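Local atomic coordinates of putative uncharacterized protein gbs0355 (Streptococcus agalactiae, PDB entry 3OKZ), a protein that is of unknown function but probably helps to attach glycopolymers to the bacterial cell wall. Residues L47-P52 with K275-K280; H12-T17 with V109-Q114; K69-K74 with K287-L292; G40-M45 with K84-Y89; L262-L267 with Y293-G298. One frame throughout, in Å; residues are numbered along the deposited sequence.

How the contacts relate
Contacts 1, 2 and 4 include strands of the mixed sheet. Contact 1 and contact 4 share strand 41-51, their centres about 23 Å apart at its two ends. Contact 2 adds strand 111-116 of the same sheet; its centre lies about 11 Å from that of contact 1, and Gln114 OE1 hydrogen-bonds with Tyr89 OH of contact 4. Helix 264-277 serves contact 5 with its start and contact 1 with its end. Contact 3, about 15 Å from contact 5 between centres, touches it through Leu292 and Lys264. Because the segments of contacts 1, 3 and 5 alternate along the chain, the C-terminal part folds back onto earlier parts of the chain.

Contact 1. Residues L47-P52 with K275-K280; sequences LVTINP and KKELDK
Thr49 and Asn51 of strand 41-51 meet Glu277, Leu278 and Asp279 where helix 264-277 closes in a Schellman motif. That assignment rests on the bond from Lys280 N to Lys275 O and on the positive phi of Asp279, with a weak second bond from Asp279 N to Lys276 O. Along the strand, Leu47 turns to the same helix but packs on Ile274, one residue ahead of 275-280, whereas Val48 and Ile50 face the opposite way, toward strands 20-28 and 56-62. Thr49 makes the carbon contacts. Its CB is 3.9 Å from Glu277 CB, and its methyl CG2 lies 3.9 Å from Leu278 CD1. The threonine crosses both side chains at about a right angle. With OG1 lying between the backbone N and carbonyl carbon (chi1 64°), the methyl is directed at the leucine while the hydroxyl hydrogen-bonds with Thr58 OG1 on the adjoining strand.

Two residues on, Asn51 supplies the polar link. Its CG stands opposite the backbone N (chi1 -172°), which extends the amide toward the end of the helix. Asp279, whose carboxylate is turned perpendicular to that amide, makes salt bridges with Lys18 and Lys53. The amide is gripped at both ends, which fixes its rotation: Asn51 OD1 accepts from Thr54 N, and Asn51 ND2 donates to Glu277 O at 3.0 Å, with an N-H...O angle of 160° and the acceptor close to the amide plane.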
# COMPACT_ATOMS: atom_id res chain seq x y z
N LEU A 47 -0.12 4.21 1.58
CA LEU A 47 -1.00 5.27 2.06
C LEU A 47 -1.02 6.30 0.94
O LEU A 47 0.02 6.85 0.57
CB LEU A 47 -0.46 5.86 3.36
CG LEU A 47 -1.37 6.75 4.23
CD1 LEU A 47 -1.41 8.18 3.69
CD2 LEU A 47 -2.77 6.13 4.28
N VAL A 48 -2.20 6.54 0.38
CA VAL A 48 -2.32 7.48 -0.73
C VAL A 48 -3.02 8.77 -0.35
O VAL A 48 -4.03 8.76 0.35
CB VAL A 48 -3.12 6.86 -1.90
CG1 VAL A 48 -2.85 7.63 -3.19
CG2 VAL A 48 -2.78 5.38 -2.06
N THR A 49 -2.47 9.89 -0.82
CA THR A 49 -3.06 11.20 -0.58
C THR A 49 -3.47 11.75 -1.92
O THR A 49 -2.76 11.55 -2.91
CB THR A 49 -2.06 12.21 -0.00
OG1 THR A 49 -1.04 12.45 -0.97
CG2 THR A 49 -1.46 11.71 1.27
N ILE A 50 -4.61 12.44 -1.95
CA ILE A 50 -5.14 13.07 -3.16
C ILE A 50 -5.72 14.41 -2.73
O ILE A 50 -6.59 14.47 -1.85
CB ILE A 50 -6.29 12.26 -3.82
CG1 ILE A 50 -5.85 10.82 -4.10
CG2 ILE A 50 -6.71 12.93 -5.12
CD1 ILE A 50 -6.74 9.78 -3.45
N ASN A 51 -5.21 15.49 -3.32
CA ASN A 51 -5.68 16.83 -2.98
C ASN A 51 -6.20 17.51 -4.24
O ASN A 51 -5.42 18.03 -5.04
CB ASN A 51 -4.55 17.66 -2.39
CG ASN A 51 -5.04 18.97 -1.84
OD1 ASN A 51 -5.71 19.73 -2.53
ND2 ASN A 51 -4.69 19.25 -0.59
N PRO A 52 -7.52 17.52 -4.42
CA PRO A 52 -8.15 18.13 -5.60
C PRO A 52 -7.78 19.60 -5.76
O PRO A 52 -7.71 20.13 -6.87
CB PRO A 52 -9.64 17.93 -5.32
CG PRO A 52 -9.71 18.04 -3.83
CD PRO A 52 -8.53 17.18 -3.40
N LYS A 275 0.40 14.83 6.47
CA LYS A 275 -0.57 15.73 7.09
C LYS A 275 -0.74 17.01 6.27
O LYS A 275 -1.86 17.46 6.05
CB LYS A 275 -0.14 16.06 8.52
CG LYS A 275 -0.47 14.96 9.50
CD LYS A 275 0.15 15.18 10.86
CE LYS A 275 -0.28 14.07 11.81
NZ LYS A 275 0.53 14.07 13.05
N LYS A 276 0.37 17.58 5.81
CA LYS A 276 0.29 18.79 5.00
C LYS A 276 -0.57 18.53 3.76
O LYS A 276 -1.27 19.42 3.28
CB LYS A 276 1.68 19.26 4.57
CG LYS A 276 1.64 20.47 3.64
CD LYS A 276 3.00 20.77 2.99
CE LYS A 276 4.07 21.11 4.01
NZ LYS A 276 5.39 21.41 3.38
N GLU A 277 -0.50 17.30 3.24
CA GLU A 277 -1.27 16.92 2.05
C GLU A 277 -2.77 16.89 2.30
O GLU A 277 -3.55 17.32 1.45
CB GLU A 277 -0.84 15.54 1.55
CG GLU A 277 0.58 15.48 1.05
CD GLU A 277 0.87 16.57 0.05
OE1 GLU A 277 -0.02 16.86 -0.78
OE2 GLU A 277 1.98 17.14 0.10
N LEU A 278 -3.17 16.36 3.45
CA LEU A 278 -4.59 16.27 3.76
C LEU A 278 -5.11 17.52 4.46
O LEU A 278 -6.23 17.53 4.99
CB LEU A 278 -4.89 15.05 4.64
CG LEU A 278 -4.64 13.63 4.11
CD1 LEU A 278 -4.63 13.62 2.58
CD2 LEU A 278 -3.33 13.10 4.66
N ASP A 279 -4.31 18.59 4.43
CA ASP A 279 -4.70 19.84 5.08
C ASP A 279 -4.96 19.59 6.56
O ASP A 279 -6.04 19.90 7.08
CB ASP A 279 -5.96 20.44 4.44
CG ASP A 279 -5.67 21.24 3.17
OD1 ASP A 279 -4.53 21.71 3.00
OD2 ASP A 279 -6.60 21.42 2.35
N LYS A 280 -3.97 19.00 7.23
CA LYS A 280 -4.06 18.72 8.66
C LYS A 280 -2.90 19.42 9.35
O LYS A 280 -1.85 19.63 8.77
CB LYS A 280 -3.97 17.22 8.92
CG LYS A 280 -5.18 16.45 8.47
CD LYS A 280 -4.91 14.95 8.47
CE LYS A 280 -6.15 14.17 8.12
NZ LYS A 280 -7.18 14.31 9.18

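Contact 2. Residues H12-T17 with V109-Q114; sequences HAIEET and VDYFMQ
Ala13 and Asp110 mark the nearest backbone approach, their CA atoms 7.4 Å apart, where a loop with a type I turn from Ile14 to Thr17 runs past the start of strand 111-116. The contact is carried by one ring, that of Tyr111, whose phenol oxygen reaches the backbone of the loop. Ile14 N donates to Tyr111 OH at 3.3 Å with an N-H...O angle of 158°. Ala13 N is almost as near, yet its angle is too poor for a bond, so the oxygen is held from the Ile14 side.

Around the ring, Ile14 CD1 rests over one face, 4.0 Å above the plane and displaced toward the rim. Ile14 CG1 lies 3.9 Å from Tyr111 CE1. Ala13 CB comes in at the ring edge instead, 4.2 Å from Tyr111 CE1. Tyr111 CG is anti to the carbonyl carbon (chi1 -55°), which sends the ring toward the loop. Within that loop, His12 ND1 donates to Glu15 OE1 at 3.0 Å, the acceptor lying in the imidazole plane; this bond reaches from just ahead of the turn into it.

Asp110 fixes the neighbourhood further by accepting from Ser21 N at OD1 and bonding Ser11 OG at OD2. The contact thus joins the loop before strand 20-28 to the first residues of strand 111-116, its parallel neighbour in the mixed sheet. Phe20 sets its ring roughly perpendicular to that of Tyr111, and helix 93-105 packs against Val109 and Phe112.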
# COMPACT_ATOMS: atom_id res chain seq x y z
N HIS A 12 -16.73 12.16 4.60
CA HIS A 12 -17.46 12.71 3.47
C HIS A 12 -16.56 13.49 2.53
O HIS A 12 -17.04 14.21 1.66
CB HIS A 12 -18.59 13.62 3.99
CG HIS A 12 -19.55 12.93 4.90
ND1 HIS A 12 -20.32 11.86 4.49
CD2 HIS A 12 -19.86 13.13 6.20
CE1 HIS A 12 -21.05 11.43 5.50
NE2 HIS A 12 -20.79 12.19 6.55
N ALA A 13 -15.26 13.33 2.71
CA ALA A 13 -14.26 14.03 1.90
C ALA A 13 -14.53 14.05 0.40
O ALA A 13 -14.27 15.04 -0.27
CB ALA A 13 -12.89 13.43 2.17
N ILE A 14 -15.04 12.95 -0.13
CA ILE A 14 -15.31 12.89 -1.55
C ILE A 14 -16.61 13.59 -1.91
O ILE A 14 -16.73 14.17 -2.99
CB ILE A 14 -15.35 11.42 -2.04
CG1 ILE A 14 -13.93 10.85 -2.04
CG2 ILE A 14 -15.98 11.34 -3.42
CD1 ILE A 14 -13.81 9.46 -2.59
N GLU A 15 -17.58 13.53 -1.00
CA GLU A 15 -18.87 14.18 -1.23
C GLU A 15 -18.73 15.68 -1.12
O GLU A 15 -19.65 16.43 -1.44
CB GLU A 15 -19.91 13.69 -0.22
CG GLU A 15 -20.12 12.19 -0.25
CD GLU A 15 -19.06 11.45 0.52
OE1 GLU A 15 -19.29 11.21 1.72
OE2 GLU A 15 -18.01 11.11 -0.06
N GLU A 16 -17.56 16.12 -0.66
CA GLU A 16 -17.29 17.54 -0.48
C GLU A 16 -16.03 17.96 -1.21
O GLU A 16 -15.48 19.02 -0.95
CB GLU A 16 -17.15 17.83 1.01
CG GLU A 16 -18.23 17.14 1.82
CD GLU A 16 -18.03 17.26 3.31
OE1 GLU A 16 -18.87 16.72 4.06
OE2 GLU A 16 -17.04 17.90 3.73
N THR A 17 -15.58 17.12 -2.13
CA THR A 17 -14.38 17.37 -2.92
C THR A 17 -13.22 17.89 -2.07
O THR A 17 -12.50 18.82 -2.48
CB THR A 17 -14.66 18.39 -4.04
OG1 THR A 17 -15.97 18.15 -4.59
CG2 THR A 17 -13.63 18.22 -5.16
N VAL A 109 -7.35 7.75 8.50
CA VAL A 109 -7.32 7.41 7.08
C VAL A 109 -8.71 7.39 6.45
O VAL A 109 -9.44 6.41 6.56
CB VAL A 109 -6.66 6.02 6.88
CG1 VAL A 109 -6.53 5.71 5.40
CG2 VAL A 109 -5.31 5.99 7.56
N ASP A 110 -9.07 8.47 5.78
CA ASP A 110 -10.37 8.61 5.12
C ASP A 110 -10.99 7.32 4.55
O ASP A 110 -12.05 6.88 4.99
CB ASP A 110 -10.26 9.65 4.01
CG ASP A 110 -10.18 11.06 4.54
OD1 ASP A 110 -9.54 11.91 3.90
OD2 ASP A 110 -10.77 11.31 5.61
N TYR A 111 -10.33 6.73 3.58
CA TYR A 111 -10.86 5.52 2.97
C TYR A 111 -9.91 4.33 3.04
O TYR A 111 -8.90 4.36 3.73
CB TYR A 111 -11.25 5.81 1.51
CG TYR A 111 -12.22 6.95 1.41
CD1 TYR A 111 -11.77 8.26 1.25
CD2 TYR A 111 -13.59 6.75 1.59
CE1 TYR A 111 -12.65 9.34 1.28
CE2 TYR A 111 -14.48 7.82 1.62
CZ TYR A 111 -14.01 9.11 1.47
OH TYR A 111 -14.89 10.16 1.57
N PHE A 112 -10.25 3.28 2.30
CA PHE A 112 -9.46 2.08 2.31
C PHE A 112 -9.85 1.21 1.12
O PHE A 112 -11.04 1.04 0.81
CB PHE A 112 -9.74 1.33 3.62
CG PHE A 112 -9.56 -0.15 3.52
CD1 PHE A 112 -8.31 -0.74 3.73
CD2 PHE A 112 -10.65 -0.96 3.20
CE1 PHE A 112 -8.14 -2.11 3.61
CE2 PHE A 112 -10.49 -2.35 3.08
CZ PHE A 112 -9.23 -2.92 3.29
N MSE A 113 -8.85 0.67 0.45
CA MSE A 113 -9.14 -0.18 -0.69
C MSE A 113 -8.22 -1.40 -0.70
O MSE A 113 -7.01 -1.30 -0.46
CB MSE A 113 -8.97 0.60 -1.98
CG MSE A 113 -9.21 -0.24 -3.22
SE MSE A 113 -9.02 0.74 -4.86
CE MSE A 113 -10.85 1.25 -5.13
N GLN A 114 -8.82 -2.55 -0.95
CA GLN A 114 -8.03 -3.77 -1.01
C GLN A 114 -8.37 -4.53 -2.27
O GLN A 114 -9.53 -4.60 -2.67
CB GLN A 114 -8.27 -4.64 0.23
CG GLN A 114 -9.65 -5.23 0.39
CD GLN A 114 -9.84 -5.81 1.78
OE1 GLN A 114 -8.88 -6.20 2.45
NE2 GLN A 114 -11.08 -5.88 2.23

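Contact 3. Residues K69-K74 with K287-L292; sequences KLSGPK and KTSAIL
Ser289 and Lys69 are joined by a backbone hydrogen bond, Lys69 N to Ser289 O at 2.9 Å, with an N-H...O angle of 156° and the donor tilted 33° from the carbonyl plane. The CA atoms of this pair are 5.4 Å apart, the nearest such approach between the segments.

The side chain of Ser289 can be followed outward from that link. Its CB sits 3.8 Å from Lys69 O and 4.0 Å from Ser71 OG. At chi1 49°, Ser289 OG is a neighbour of Ser71 OG at 3.9 Å, the two hydroxyl oxygens being too far apart to bond. Ser71 OG is engaged by Asp103 OD2, which anchors it to helix 93-105; Ser289 also touches Asp103, so the helix backs both serines.

On the other flank of the bond, Ile291 brings CD1 to 3.6 Å from Lys69 N, laying an apolar branch against the donor end. Lys69 itself runs its chain away from this meeting, and NZ makes a weak hydrogen bond with Gly80 O.

Ile291 also bonds through its backbone to Leu67. The pairs 69 with 289 and 67 with 291 keep a constant sum, which is the antiparallel order, although 287-292 is not itself a regular strand. Just ahead of this antiparallel pairing the chain forms an ST turn, in which Thr288 OG1 accepts from Ala290 N at 3.2 Å.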
# COMPACT_ATOMS: atom_id res chain seq x y z
N LYS A 69 3.63 -1.78 17.50
CA LYS A 69 2.77 -2.36 18.54
C LYS A 69 1.38 -2.42 17.93
O LYS A 69 0.63 -1.44 17.95
CB LYS A 69 2.75 -1.45 19.78
CG LYS A 69 1.75 -1.85 20.85
CD LYS A 69 1.78 -0.85 22.00
CE LYS A 69 0.83 -1.23 23.12
NZ LYS A 69 1.13 -2.58 23.70
N LEU A 70 1.03 -3.57 17.37
CA LEU A 70 -0.26 -3.74 16.73
C LEU A 70 -1.42 -3.10 17.46
O LEU A 70 -1.56 -3.25 18.67
CB LEU A 70 -0.59 -5.22 16.55
CG LEU A 70 0.44 -6.09 15.86
CD1 LEU A 70 -0.15 -7.49 15.68
CD2 LEU A 70 0.82 -5.46 14.52
N SER A 71 -2.25 -2.39 16.71
CA SER A 71 -3.44 -1.76 17.26
C SER A 71 -4.58 -2.58 16.67
O SER A 71 -4.49 -3.02 15.53
CB SER A 71 -3.55 -0.30 16.80
OG SER A 71 -2.40 0.43 17.19
N GLY A 72 -5.64 -2.80 17.44
CA GLY A 72 -6.76 -3.57 16.93
C GLY A 72 -7.93 -3.70 17.89
O GLY A 72 -7.97 -3.03 18.92
N PRO A 73 -8.91 -4.55 17.56
CA PRO A 73 -10.09 -4.75 18.40
C PRO A 73 -9.81 -5.68 19.59
O PRO A 73 -9.20 -6.75 19.44
CB PRO A 73 -11.12 -5.32 17.42
CG PRO A 73 -10.28 -6.12 16.50
CD PRO A 73 -9.08 -5.22 16.26
N LYS A 74 -10.27 -5.27 20.77
CA LYS A 74 -10.05 -6.04 21.98
C LYS A 74 -10.30 -7.54 21.81
O LYS A 74 -9.66 -8.37 22.46
CB LYS A 74 -10.92 -5.49 23.11
CG LYS A 74 -10.78 -6.21 24.43
CD LYS A 74 -11.56 -5.51 25.53
CE LYS A 74 -11.50 -6.29 26.82
NZ LYS A 74 -10.09 -6.57 27.20
N LYS A 287 4.14 11.08 17.92
CA LYS A 287 3.27 10.11 18.58
C LYS A 287 3.06 9.02 17.53
O LYS A 287 2.79 9.31 16.37
CB LYS A 287 1.92 10.73 18.95
CG LYS A 287 0.84 9.72 19.34
CD LYS A 287 -0.46 10.45 19.64
CE LYS A 287 -1.67 9.51 19.67
NZ LYS A 287 -1.63 8.57 20.82
N THR A 288 3.20 7.77 17.94
CA THR A 288 3.05 6.63 17.04
C THR A 288 2.94 5.38 17.88
O THR A 288 3.22 5.41 19.07
CB THR A 288 4.28 6.46 16.14
OG1 THR A 288 4.04 5.40 15.20
CG2 THR A 288 5.49 6.09 16.97
N SER A 289 2.53 4.28 17.26
CA SER A 289 2.43 3.02 17.98
C SER A 289 3.61 2.14 17.63
O SER A 289 3.73 1.01 18.10
CB SER A 289 1.11 2.31 17.64
OG SER A 289 0.92 2.25 16.24
N ALA A 290 4.50 2.67 16.81
CA ALA A 290 5.68 1.94 16.37
C ALA A 290 6.84 2.15 17.32
O ALA A 290 6.95 3.19 17.97
CB ALA A 290 6.08 2.35 14.95
N ILE A 291 7.70 1.14 17.38
CA ILE A 291 8.87 1.13 18.23
C ILE A 291 9.94 2.01 17.60
O ILE A 291 10.43 1.71 16.52
CB ILE A 291 9.39 -0.31 18.39
CG1 ILE A 291 8.38 -1.13 19.19
CG2 ILE A 291 10.73 -0.31 19.10
CD1 ILE A 291 7.01 -1.19 18.57
N LEU A 292 10.30 3.09 18.27
CA LEU A 292 11.30 3.98 17.72
C LEU A 292 12.73 3.50 17.98
O LEU A 292 13.02 2.82 18.98
CB LEU A 292 11.10 5.39 18.27
CG LEU A 292 9.70 5.94 17.95
CD1 LEU A 292 9.51 7.24 18.69
CD2 LEU A 292 9.53 6.15 16.43

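Contact 4. Residues G40-M45 with K84-Y89; sequences GNSDSM and KLNAAY
Ser42 and Asn86 flank a water that lies within bonding distance of three protein atoms. It accepts from Ser42 N at 2.7 Å and donates to Asn41 OD1 at 3.1 Å; its third leg, to Asn86 O, is implausibly short and so doubtful in detail. The water sits between the strand backbone and the type I turn from Lys84 to Ala87 that leads into the helix.

Contacts of the tyrosine side chain come next. Tyr89 CE1 lies 3.6 Å from Gly40 N, which sits at the ring edge close to its plane, and Tyr89 CB packs 4.0 Å from Ser42 CB. CG opposite the backbone N (chi1 -167°) turns the ring so that its CE1 edge meets the glycine, while Tyr89 OH hydrogen-bonds with Gln114 OE1 on strand 111-116.

Here strand 41-51 carries a classic beta bulge, Asp43 and Ser44 both facing Gly26 of strand 20-28, and the chain turns a corner. Asp43 points away from 84-89 and forms a salt bridge with Arg170, with long, weak ion pairs to Arg64 and Arg182; such an arginine cluster is consistent with the phosphate-binding pocket of LCP relatives.

Apolar packing involves Met45, a selenomethionine, and Leu85. Met45 CE lies 3.8 Å from Leu85 CG and 4.0 Å from Leu85 CD2, the two chains crossing at a slant.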
# COMPACT_ATOMS: atom_id res chain seq x y z
N GLY A 40 -6.00 -12.95 4.64
CA GLY A 40 -4.72 -13.34 4.09
C GLY A 40 -3.55 -12.54 4.62
O GLY A 40 -3.42 -12.35 5.83
N ASN A 41 -2.71 -12.06 3.70
CA ASN A 41 -1.53 -11.30 4.06
C ASN A 41 -1.39 -10.00 3.29
O ASN A 41 -1.67 -9.95 2.09
CB ASN A 41 -0.28 -12.17 3.84
CG ASN A 41 -0.05 -13.14 4.97
OD1 ASN A 41 0.44 -12.75 6.04
ND2 ASN A 41 -0.40 -14.40 4.76
N SER A 42 -0.97 -8.95 3.98
CA SER A 42 -0.78 -7.65 3.36
C SER A 42 0.42 -7.80 2.45
O SER A 42 1.57 -7.74 2.90
CB SER A 42 -0.52 -6.56 4.40
OG SER A 42 0.71 -6.74 5.08
N ASP A 43 0.14 -8.02 1.17
CA ASP A 43 1.18 -8.19 0.18
C ASP A 43 1.77 -6.83 -0.15
O ASP A 43 2.87 -6.72 -0.70
CB ASP A 43 0.60 -8.83 -1.07
CG ASP A 43 1.65 -9.43 -1.96
OD1 ASP A 43 2.38 -10.33 -1.48
OD2 ASP A 43 1.76 -9.00 -3.13
N SER A 44 1.02 -5.78 0.19
CA SER A 44 1.45 -4.42 -0.07
C SER A 44 0.59 -3.43 0.68
O SER A 44 -0.61 -3.64 0.86
CB SER A 44 1.37 -4.09 -1.55
OG SER A 44 1.88 -2.80 -1.78
N MSE A 45 1.21 -2.34 1.13
CA MSE A 45 0.47 -1.33 1.82
C MSE A 45 0.97 0.02 1.42
O MSE A 45 2.14 0.32 1.57
CB MSE A 45 0.60 -1.51 3.32
CG MSE A 45 -0.51 -2.36 3.88
SE MSE A 45 -0.46 -2.36 5.77
CE MSE A 45 1.00 -3.61 5.99
N LYS A 84 5.69 -7.43 13.33
CA LYS A 84 6.00 -6.71 12.12
C LYS A 84 4.67 -6.09 11.69
O LYS A 84 3.61 -6.65 11.96
CB LYS A 84 6.51 -7.65 11.02
CG LYS A 84 7.93 -8.21 11.17
CD LYS A 84 8.27 -9.08 9.94
CE LYS A 84 9.71 -9.61 9.95
NZ LYS A 84 9.95 -10.64 11.00
N LEU A 85 4.73 -4.93 11.03
CA LEU A 85 3.53 -4.25 10.54
C LEU A 85 2.72 -5.17 9.63
O LEU A 85 1.51 -4.99 9.45
CB LEU A 85 3.93 -3.01 9.73
CG LEU A 85 2.76 -2.28 9.08
CD1 LEU A 85 1.86 -1.80 10.21
CD2 LEU A 85 3.23 -1.09 8.20
N ASN A 86 3.42 -6.13 9.05
CA ASN A 86 2.82 -7.09 8.14
C ASN A 86 1.73 -7.91 8.84
O ASN A 86 0.75 -8.31 8.21
CB ASN A 86 3.93 -8.00 7.60
CG ASN A 86 3.42 -9.01 6.60
OD1 ASN A 86 2.99 -8.66 5.50
ND2 ASN A 86 3.48 -10.28 6.98
N ALA A 87 1.90 -8.14 10.14
CA ALA A 87 0.98 -8.96 10.93
C ALA A 87 -0.39 -8.38 11.28
O ALA A 87 -1.25 -9.12 11.76
CB ALA A 87 1.66 -9.41 12.21
N ALA A 88 -0.60 -7.09 11.05
CA ALA A 88 -1.90 -6.49 11.36
C ALA A 88 -3.00 -7.19 10.56
O ALA A 88 -3.90 -7.81 11.13
CB ALA A 88 -1.89 -5.02 11.04
N TYR A 89 -2.91 -7.10 9.24
CA TYR A 89 -3.89 -7.74 8.36
C TYR A 89 -3.87 -9.25 8.60
O TYR A 89 -4.92 -9.88 8.74
CB TYR A 89 -3.57 -7.43 6.90
CG TYR A 89 -4.68 -7.77 5.92
CD1 TYR A 89 -4.89 -9.08 5.49
CD2 TYR A 89 -5.51 -6.77 5.40
CE1 TYR A 89 -5.90 -9.39 4.57
CE2 TYR A 89 -6.51 -7.06 4.48
CZ TYR A 89 -6.71 -8.37 4.07
OH TYR A 89 -7.70 -8.65 3.17
O HOH W 1 -0.18 -9.77 6.40

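Contact 5. Residues L262-L267 with Y293-G298; sequences LTKKHL and YEDYYG
Leu262 and Tyr293 begin a reciprocal pairing of two helix N-termini, those of helices 264-277 and 293-296, in which each segment supplies an acceptor for a first-turn N-H of the other. Tyr293 N donates to Leu262 O at 2.7 Å, with an N-H...O angle of 141° and the donor tilted 23° from the carbonyl plane. In return, Lys264 N donates to Glu294 OE2 at 3.2 Å, approaching on the syn side but somewhat out of the carboxylate plane. The glutamate folds back to reach it through a bend at chi2 (77°). A carboxylate so placed at the start of a helix would probably be favoured by the helix dipole. Thr263 occupies the N-cap position yet makes no capping bond with its side chain. Its carbonyl O takes Leu267 N and, weakly, His266 N.

Carbon atoms pack beside these bonds. Thr263 CG2 lies beside Tyr293 CB, the two side chains running side by side in the same direction, and the same methyl is 3.6 Å from Glu294 OE1. Lys264 CG passes 3.5 Å from Glu294 OE2, the two side chains crossing at a slant, and the lysine then continues as an extended chain.

Beyond Glu294, that chain crosses Asp295 at about a right angle. Glu300 lies close to Asp295, so the ammonium is probably a welcome counter-charge. It closes a salt bridge, Lys264 NZ to Asp295 OD1 at 3.0 Å, on the syn side of the carboxylate.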
# COMPACT_ATOMS: atom_id res chain seq x y z
N LEU A 262 12.18 2.24 12.79
CA LEU A 262 12.12 3.65 12.39
C LEU A 262 12.68 4.60 13.43
O LEU A 262 12.59 4.34 14.63
CB LEU A 262 10.66 4.03 12.12
CG LEU A 262 9.93 3.16 11.10
CD1 LEU A 262 8.46 3.45 11.13
CD2 LEU A 262 10.50 3.42 9.73
N THR A 263 13.27 5.70 12.98
CA THR A 263 13.80 6.69 13.91
C THR A 263 12.75 7.76 14.14
O THR A 263 11.88 7.97 13.29
CB THR A 263 15.05 7.40 13.37
OG1 THR A 263 14.98 7.52 11.94
CG2 THR A 263 16.28 6.65 13.78
N LYS A 264 12.85 8.44 15.28
CA LYS A 264 11.91 9.50 15.62
C LYS A 264 11.97 10.62 14.57
O LYS A 264 10.94 10.99 14.01
CB LYS A 264 12.23 10.08 17.00
CG LYS A 264 11.88 9.16 18.18
CD LYS A 264 12.20 9.83 19.53
CE LYS A 264 11.89 8.91 20.72
NZ LYS A 264 12.33 9.50 22.03
N LYS A 265 13.16 11.12 14.31
CA LYS A 265 13.36 12.21 13.36
C LYS A 265 12.66 11.97 12.02
O LYS A 265 12.11 12.89 11.42
CB LYS A 265 14.85 12.41 13.10
CG LYS A 265 15.23 13.72 12.42
CD LYS A 265 15.37 14.85 13.44
CE LYS A 265 15.95 16.12 12.81
NZ LYS A 265 16.26 17.17 13.83
N HIS A 266 12.69 10.72 11.56
CA HIS A 266 12.12 10.35 10.26
C HIS A 266 10.60 10.21 10.25
O HIS A 266 9.91 10.89 9.49
CB HIS A 266 12.74 9.05 9.78
CG HIS A 266 12.42 8.71 8.36
ND1 HIS A 266 11.96 7.48 7.96
CD2 HIS A 266 12.54 9.44 7.22
CE1 HIS A 266 11.81 7.45 6.65
NE2 HIS A 266 12.16 8.64 6.17
N LEU A 267 10.09 9.31 11.08
CA LEU A 267 8.66 9.06 11.13
C LEU A 267 7.83 10.32 11.31
O LEU A 267 6.74 10.43 10.76
CB LEU A 267 8.33 8.03 12.22
CG LEU A 267 6.85 7.70 12.46
CD1 LEU A 267 6.16 7.42 11.15
CD2 LEU A 267 6.74 6.51 13.37
N TYR A 293 13.61 3.87 17.07
CA TYR A 293 15.01 3.48 17.12
C TYR A 293 15.70 3.93 18.38
O TYR A 293 16.58 3.23 18.87
CB TYR A 293 15.73 4.04 15.88
CG TYR A 293 17.20 3.71 15.78
CD1 TYR A 293 18.17 4.55 16.31
CD2 TYR A 293 17.63 2.56 15.11
CE1 TYR A 293 19.53 4.27 16.16
CE2 TYR A 293 18.99 2.27 14.96
CZ TYR A 293 19.93 3.13 15.48
OH TYR A 293 21.27 2.86 15.31
N GLU A 294 15.30 5.09 18.90
CA GLU A 294 15.92 5.65 20.09
C GLU A 294 15.44 5.01 21.38
O GLU A 294 16.23 4.77 22.28
CB GLU A 294 15.68 7.16 20.17
CG GLU A 294 16.35 7.99 19.07
CD GLU A 294 15.64 7.92 17.72
OE1 GLU A 294 16.06 8.62 16.78
OE2 GLU A 294 14.65 7.17 17.59
N ASP A 295 14.15 4.75 21.48
CA ASP A 295 13.60 4.14 22.70
C ASP A 295 13.94 2.66 22.74
O ASP A 295 13.80 2.02 23.77
CB ASP A 295 12.07 4.30 22.77
CG ASP A 295 11.62 5.71 22.46
OD1 ASP A 295 12.19 6.67 23.02
OD2 ASP A 295 10.68 5.85 21.65
N TYR A 296 14.38 2.10 21.63
CA TYR A 296 14.71 0.69 21.62
C TYR A 296 16.15 0.50 22.07
O TYR A 296 16.49 -0.44 22.80
CB TYR A 296 14.50 0.12 20.21
CG TYR A 296 14.93 -1.32 20.06
CD1 TYR A 296 16.26 -1.65 19.80
CD2 TYR A 296 14.01 -2.36 20.20
CE1 TYR A 296 16.67 -2.98 19.67
CE2 TYR A 296 14.41 -3.69 20.07
CZ TYR A 296 15.74 -3.99 19.80
OH TYR A 296 16.13 -5.30 19.66
N TYR A 297 17.01 1.42 21.64
CA TYR A 297 18.41 1.36 21.98
C TYR A 297 18.75 2.26 23.15
O TYR A 297 19.91 2.60 23.36
CB TYR A 297 19.24 1.73 20.75
CG TYR A 297 19.28 0.63 19.72
CD1 TYR A 297 19.70 -0.65 20.08
CD2 TYR A 297 18.91 0.85 18.39
CE1 TYR A 297 19.76 -1.68 19.15
CE2 TYR A 297 18.97 -0.17 17.44
CZ TYR A 297 19.40 -1.44 17.83
OH TYR A 297 19.52 -2.47 16.92
N GLY A 298 17.73 2.63 23.92
CA GLY A 298 17.93 3.50 25.08
C GLY A 298 18.97 4.57 24.79
O GLY A 298 19.94 4.72 25.53